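PDB 1O59: allantoicase from Saccharomyces cerevisiae, which hydrolyses allantoate to (S)-ureidoglycolate and urea, letting yeast draw on purines as a secondary nitrogen source. Local coordinates for residues F285-K296 with T308-G319. Sequence-based numbering, arbitrary orientation.
Sequences FPQFITVEGCLK and TWVELVGKSKTG
Val-291 and Val-313 meet flank to flank at the buried middle of this strand pair, their CB atoms 3.9 Å apart. Beside them Ile-289 lays its CD1 near CG1 of Val-313 and its CG2 3.6 Å from CG2 of Thr-318, while Leu-312 sends CD1 over the backbone of Gly-293. Ile-289 and Val-313 pack against Tyr-326, Val-291 and Leu-312 against Ile-274, and Leu-312 also against Ile-271, all in the facing sheet, a worked example of how a beta sandwich closes over its core. Here 309-317 is an edge strand, within this chain, of an antiparallel five-stranded sheet in the second allantoicase repeat, and 288-294 lies between it and 336-342. A classic beta bulge interrupts the pairing: O of Val-291 accepts from N of Leu-312 and N of Val-313, both at 2.8 Å, so two successive amides share one carbonyl. On the other face Cys-294 sits over the six-membered ring of Trp-309, its SG 4.1 Å from the ring centroid. Farther along that face, Lys-315, its CG anti to the backbone N (chi1 -169°) and its chain straight as far as CE before bending at the last torsion, lays CE over the ring of Phe-288, 3.6 Å from its centroid, and its NZ adds a cation-pi contact. A serine in place of Phe-288 would probably leave the aliphatic chain and ammonium of Lys-315 without their aromatic platform, free to swing away. At the polar end OG1 of Thr-318 donates to O of Pro-286 at 2.6 Å, approaching from above the carbonyl plane, and a water bridges O of Gln-287 and O of Thr-318, with a weak link to NZ of Lys-317.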
loop_
_atom_site.group_PDB
_atom_site.type_symbol
_atom_site.label_atom_id
_atom_site.label_comp_id
_atom_site.label_asym_id
_atom_site.label_seq_id
_atom_site.Cartn_x
_atom_site.Cartn_y
_atom_site.Cartn_z
ATOM N N PHE A 285 19.337 3.187 13.084
ATOM C CA PHE A 285 19.649 2.678 11.749
ATOM C C PHE A 285 20.345 1.374 11.967
ATOM O O PHE A 285 20.877 1.159 13.036
ATOM C CB PHE A 285 20.562 3.686 10.966
ATOM C CG PHE A 285 21.807 4.095 11.699
ATOM C CD1 PHE A 285 21.799 5.196 12.573
ATOM C CD2 PHE A 285 22.995 3.420 11.496
ATOM C CE1 PHE A 285 22.951 5.594 13.234
ATOM C CE2 PHE A 285 24.170 3.813 12.155
ATOM C CZ PHE A 285 24.148 4.883 13.027
ATOM N N PRO A 286 20.342 0.466 11.010
ATOM C CA PRO A 286 21.009 -0.825 11.269
ATOM C C PRO A 286 22.501 -0.632 11.394
ATOM O O PRO A 286 23.040 0.369 10.920
ATOM C CB PRO A 286 20.662 -1.666 10.060
ATOM C CG PRO A 286 19.522 -0.948 9.426
ATOM C CD PRO A 286 19.726 0.510 9.678
ATOM N N GLN A 287 23.161 -1.559 12.065
ATOM C CA GLN A 287 24.595 -1.490 12.158
ATOM C C GLN A 287 25.219 -1.957 10.851
ATOM O O GLN A 287 26.227 -1.401 10.423
ATOM C CB GLN A 287 25.077 -2.337 13.325
ATOM C CG GLN A 287 26.536 -2.299 13.516
ATOM C CD GLN A 287 26.943 -3.056 14.704
ATOM O OE1 GLN A 287 26.223 -3.945 15.158
ATOM N NE2 GLN A 287 28.087 -2.700 15.250
ATOM N N PHE A 288 24.612 -2.979 10.234
ATOM C CA PHE A 288 25.029 -3.480 8.926
ATOM C C PHE A 288 23.827 -3.880 8.145
ATOM O O PHE A 288 22.744 -4.014 8.706
ATOM C CB PHE A 288 25.866 -4.751 9.036
ATOM C CG PHE A 288 27.126 -4.609 9.826
ATOM C CD1 PHE A 288 28.258 -4.031 9.257
ATOM C CD2 PHE A 288 27.206 -5.110 11.119
ATOM C CE1 PHE A 288 29.439 -3.933 9.965
ATOM C CE2 PHE A 288 28.385 -5.006 11.844
ATOM C CZ PHE A 288 29.496 -4.412 11.257
ATOM N N ILE A 289 24.031 -4.111 6.844
ATOM C CA ILE A 289 23.005 -4.704 5.966
ATOM C C ILE A 289 23.626 -5.677 4.961
ATOM O O ILE A 289 24.807 -5.630 4.676
ATOM C CB ILE A 289 22.137 -3.612 5.199
ATOM C CG1 ILE A 289 22.971 -2.849 4.171
ATOM C CG2 ILE A 289 21.445 -2.635 6.154
ATOM C CD1 ILE A 289 22.986 -3.459 2.803
ATOM N N THR A 290 22.790 -6.564 4.442
ATOM C CA THR A 290 23.108 -7.326 3.243
ATOM C C THR A 290 21.886 -7.307 2.329
ATOM O O THR A 290 20.794 -7.038 2.773
ATOM C CB THR A 290 23.513 -8.822 3.553
ATOM O OG1 THR A 290 22.413 -9.526 4.149
ATOM C CG2 THR A 290 24.648 -8.941 4.560
ATOM N N VAL A 291 22.089 -7.602 1.057
ATOM C CA VAL A 291 20.997 -7.767 0.140
ATOM C C VAL A 291 21.275 -9.034 -0.663
ATOM O O VAL A 291 22.352 -9.169 -1.226
ATOM C CB VAL A 291 20.865 -6.575 -0.818
ATOM C CG1 VAL A 291 19.643 -6.756 -1.719
ATOM C CG2 VAL A 291 20.798 -5.250 -0.041
ATOM N N GLU A 292 20.324 -9.968 -0.674
ATOM C CA GLU A 292 20.393 -11.146 -1.533
ATOM C C GLU A 292 19.308 -11.072 -2.556
ATOM O O GLU A 292 18.297 -10.395 -2.345
ATOM C CB GLU A 292 20.177 -12.418 -0.739
ATOM C CG GLU A 292 21.226 -12.628 0.340
ATOM C CD GLU A 292 20.586 -12.748 1.701
ATOM O OE1 GLU A 292 20.433 -13.945 2.102
ATOM O OE2 GLU A 292 20.205 -11.656 2.305
ATOM N N GLY A 293 19.539 -11.780 -3.655
ATOM C CA GLY A 293 18.557 -12.000 -4.683
ATOM C C GLY A 293 18.278 -13.476 -4.863
ATOM O O GLY A 293 19.070 -14.333 -4.480
ATOM N N CYS A 294 17.135 -13.792 -5.438
ATOM C CA CYS A 294 16.893 -15.159 -5.806
ATOM C C CYS A 294 15.899 -15.278 -6.943
ATOM O O CYS A 294 15.120 -14.371 -7.176
ATOM C CB CYS A 294 16.435 -15.941 -4.585
ATOM S SG CYS A 294 14.739 -16.474 -4.635
ATOM N N LEU A 295 15.938 -16.403 -7.642
ATOM C CA LEU A 295 15.015 -16.666 -8.741
ATOM C C LEU A 295 13.986 -17.746 -8.353
ATOM O O LEU A 295 14.362 -18.918 -8.152
ATOM C CB LEU A 295 15.816 -17.094 -9.966
ATOM C CG LEU A 295 15.043 -17.448 -11.241
ATOM C CD1 LEU A 295 14.077 -16.334 -11.670
ATOM C CD2 LEU A 295 16.039 -17.753 -12.332
ATOM N N LYS A 296 12.705 -17.349 -8.242
ATOM C CA LYS A 296 11.592 -18.264 -7.842
ATOM C C LYS A 296 10.850 -18.772 -9.067
ATOM O O LYS A 296 10.895 -18.151 -10.124
ATOM C CB LYS A 296 10.588 -17.567 -6.876
ATOM C CG LYS A 296 10.508 -18.091 -5.358
ATOM C CD LYS A 296 11.271 -17.224 -4.262
ATOM C CE LYS A 296 10.368 -16.768 -3.038
ATOM N NZ LYS A 296 11.052 -16.471 -1.717
ATOM N N THR A 308 16.406 -20.294 -2.992
ATOM C CA THR A 308 17.828 -20.360 -3.383
ATOM C C THR A 308 18.532 -18.967 -3.512
ATOM O O THR A 308 18.662 -18.394 -4.612
ATOM C CB THR A 308 17.931 -21.129 -4.672
ATOM O OG1 THR A 308 19.313 -21.213 -5.059
ATOM C CG2 THR A 308 17.139 -20.380 -5.836
ATOM N N TRP A 309 19.008 -18.464 -2.375
ATOM C CA TRP A 309 19.454 -17.083 -2.267
ATOM C C TRP A 309 20.942 -16.895 -2.482
ATOM O O TRP A 309 21.743 -17.583 -1.877
ATOM C CB TRP A 309 19.085 -16.534 -0.894
ATOM C CG TRP A 309 17.594 -16.339 -0.718
ATOM C CD1 TRP A 309 16.723 -17.221 -0.172
ATOM C CD2 TRP A 309 16.817 -15.195 -1.097
ATOM N NE1 TRP A 309 15.454 -16.704 -0.176
ATOM C CE2 TRP A 309 15.480 -15.460 -0.741
ATOM C CE3 TRP A 309 17.115 -13.977 -1.710
ATOM C CZ2 TRP A 309 14.453 -14.566 -0.964
ATOM C CZ3 TRP A 309 16.081 -13.081 -1.942
ATOM C CH2 TRP A 309 14.770 -13.376 -1.555
ATOM N N VAL A 310 21.282 -15.932 -3.332
ATOM C CA VAL A 310 22.658 -15.576 -3.674
ATOM C C VAL A 310 22.921 -14.134 -3.271
ATOM O O VAL A 310 22.013 -13.330 -3.239
ATOM C CB VAL A 310 22.935 -15.743 -5.212
ATOM C CG1 VAL A 310 22.602 -17.142 -5.657
ATOM C CG2 VAL A 310 22.144 -14.731 -6.068
ATOM N N GLU A 311 24.172 -13.807 -2.981
ATOM C CA GLU A 311 24.506 -12.487 -2.476
ATOM C C GLU A 311 24.520 -11.432 -3.571
ATOM O O GLU A 311 25.088 -11.668 -4.630
ATOM C CB GLU A 311 25.882 -12.528 -1.837
ATOM C CG GLU A 311 26.478 -11.167 -1.479
ATOM C CD GLU A 311 27.770 -11.327 -0.692
ATOM O OE1 GLU A 311 27.691 -11.517 0.551
ATOM O OE2 GLU A 311 28.857 -11.289 -1.311
ATOM N N LEU A 312 23.915 -10.270 -3.298
ATOM C CA LEU A 312 24.049 -9.087 -4.164
ATOM C C LEU A 312 24.857 -8.010 -3.462
ATOM O O LEU A 312 25.751 -7.434 -4.051
ATOM C CB LEU A 312 22.681 -8.516 -4.557
ATOM C CG LEU A 312 21.720 -9.434 -5.298
ATOM C CD1 LEU A 312 20.370 -8.790 -5.335
ATOM C CD2 LEU A 312 22.236 -9.733 -6.669
ATOM N N VAL A 313 24.510 -7.726 -2.212
ATOM C CA VAL A 313 25.345 -6.913 -1.334
ATOM C C VAL A 313 25.756 -7.710 -0.092
ATOM O O VAL A 313 24.923 -8.275 0.610
ATOM C CB VAL A 313 24.662 -5.593 -0.935
ATOM C CG1 VAL A 313 25.568 -4.779 -0.030
ATOM C CG2 VAL A 313 24.299 -4.784 -2.178
ATOM N N GLY A 314 27.070 -7.785 0.112
ATOM C CA GLY A 314 27.671 -8.409 1.273
ATOM C C GLY A 314 27.612 -7.479 2.450
ATOM O O GLY A 314 27.144 -6.353 2.331
ATOM N N LYS A 315 28.071 -7.971 3.600
ATOM C CA LYS A 315 27.901 -7.269 4.879
ATOM C C LYS A 315 28.509 -5.887 4.738
ATOM O O LYS A 315 29.688 -5.768 4.427
ATOM C CB LYS A 315 28.555 -8.060 6.021
ATOM C CG LYS A 315 28.229 -7.572 7.434
ATOM C CD LYS A 315 28.642 -8.622 8.462
ATOM C CE LYS A 315 28.650 -8.080 9.902
ATOM N NZ LYS A 315 29.898 -8.444 10.690
ATOM N N SER A 316 27.686 -4.856 4.940
ATOM C CA SER A 316 28.062 -3.480 4.667
ATOM C C SER A 316 27.655 -2.637 5.836
ATOM O O SER A 316 26.499 -2.678 6.249
ATOM C CB SER A 316 27.330 -2.960 3.424
ATOM O OG SER A 316 27.812 -3.576 2.250
ATOM N N LYS A 317 28.604 -1.858 6.348
ATOM C CA LYS A 317 28.359 -0.936 7.455
ATOM C C LYS A 317 27.427 0.202 6.988
ATOM O O LYS A 317 27.638 0.777 5.927
ATOM C CB LYS A 317 29.684 -0.347 8.001
ATOM C CG LYS A 317 29.554 0.177 9.421
ATOM C CD LYS A 317 30.837 0.821 10.014
ATOM C CE LYS A 317 30.675 1.107 11.557
ATOM N NZ LYS A 317 30.249 -0.142 12.365
ATOM N N THR A 318 26.407 0.491 7.801
ATOM C CA THR A 318 25.404 1.520 7.513
ATOM C C THR A 318 25.461 2.683 8.508
ATOM O O THR A 318 25.977 2.563 9.641
ATOM C CB THR A 318 23.942 0.931 7.439
ATOM O OG1 THR A 318 23.706 -0.038 8.478
ATOM C CG2 THR A 318 23.738 0.149 6.139
ATOM N N GLY A 319 24.954 3.817 8.020
ATOM C CA GLY A 319 25.028 5.088 8.712
ATOM C C GLY A 319 23.631 5.645 8.854
ATOM O O GLY A 319 22.673 5.105 8.280
HETATM O O HOH W 1 27.247 0.846 11.514
HETATM O O HOH W 2 18.523 -17.706 -7.781
#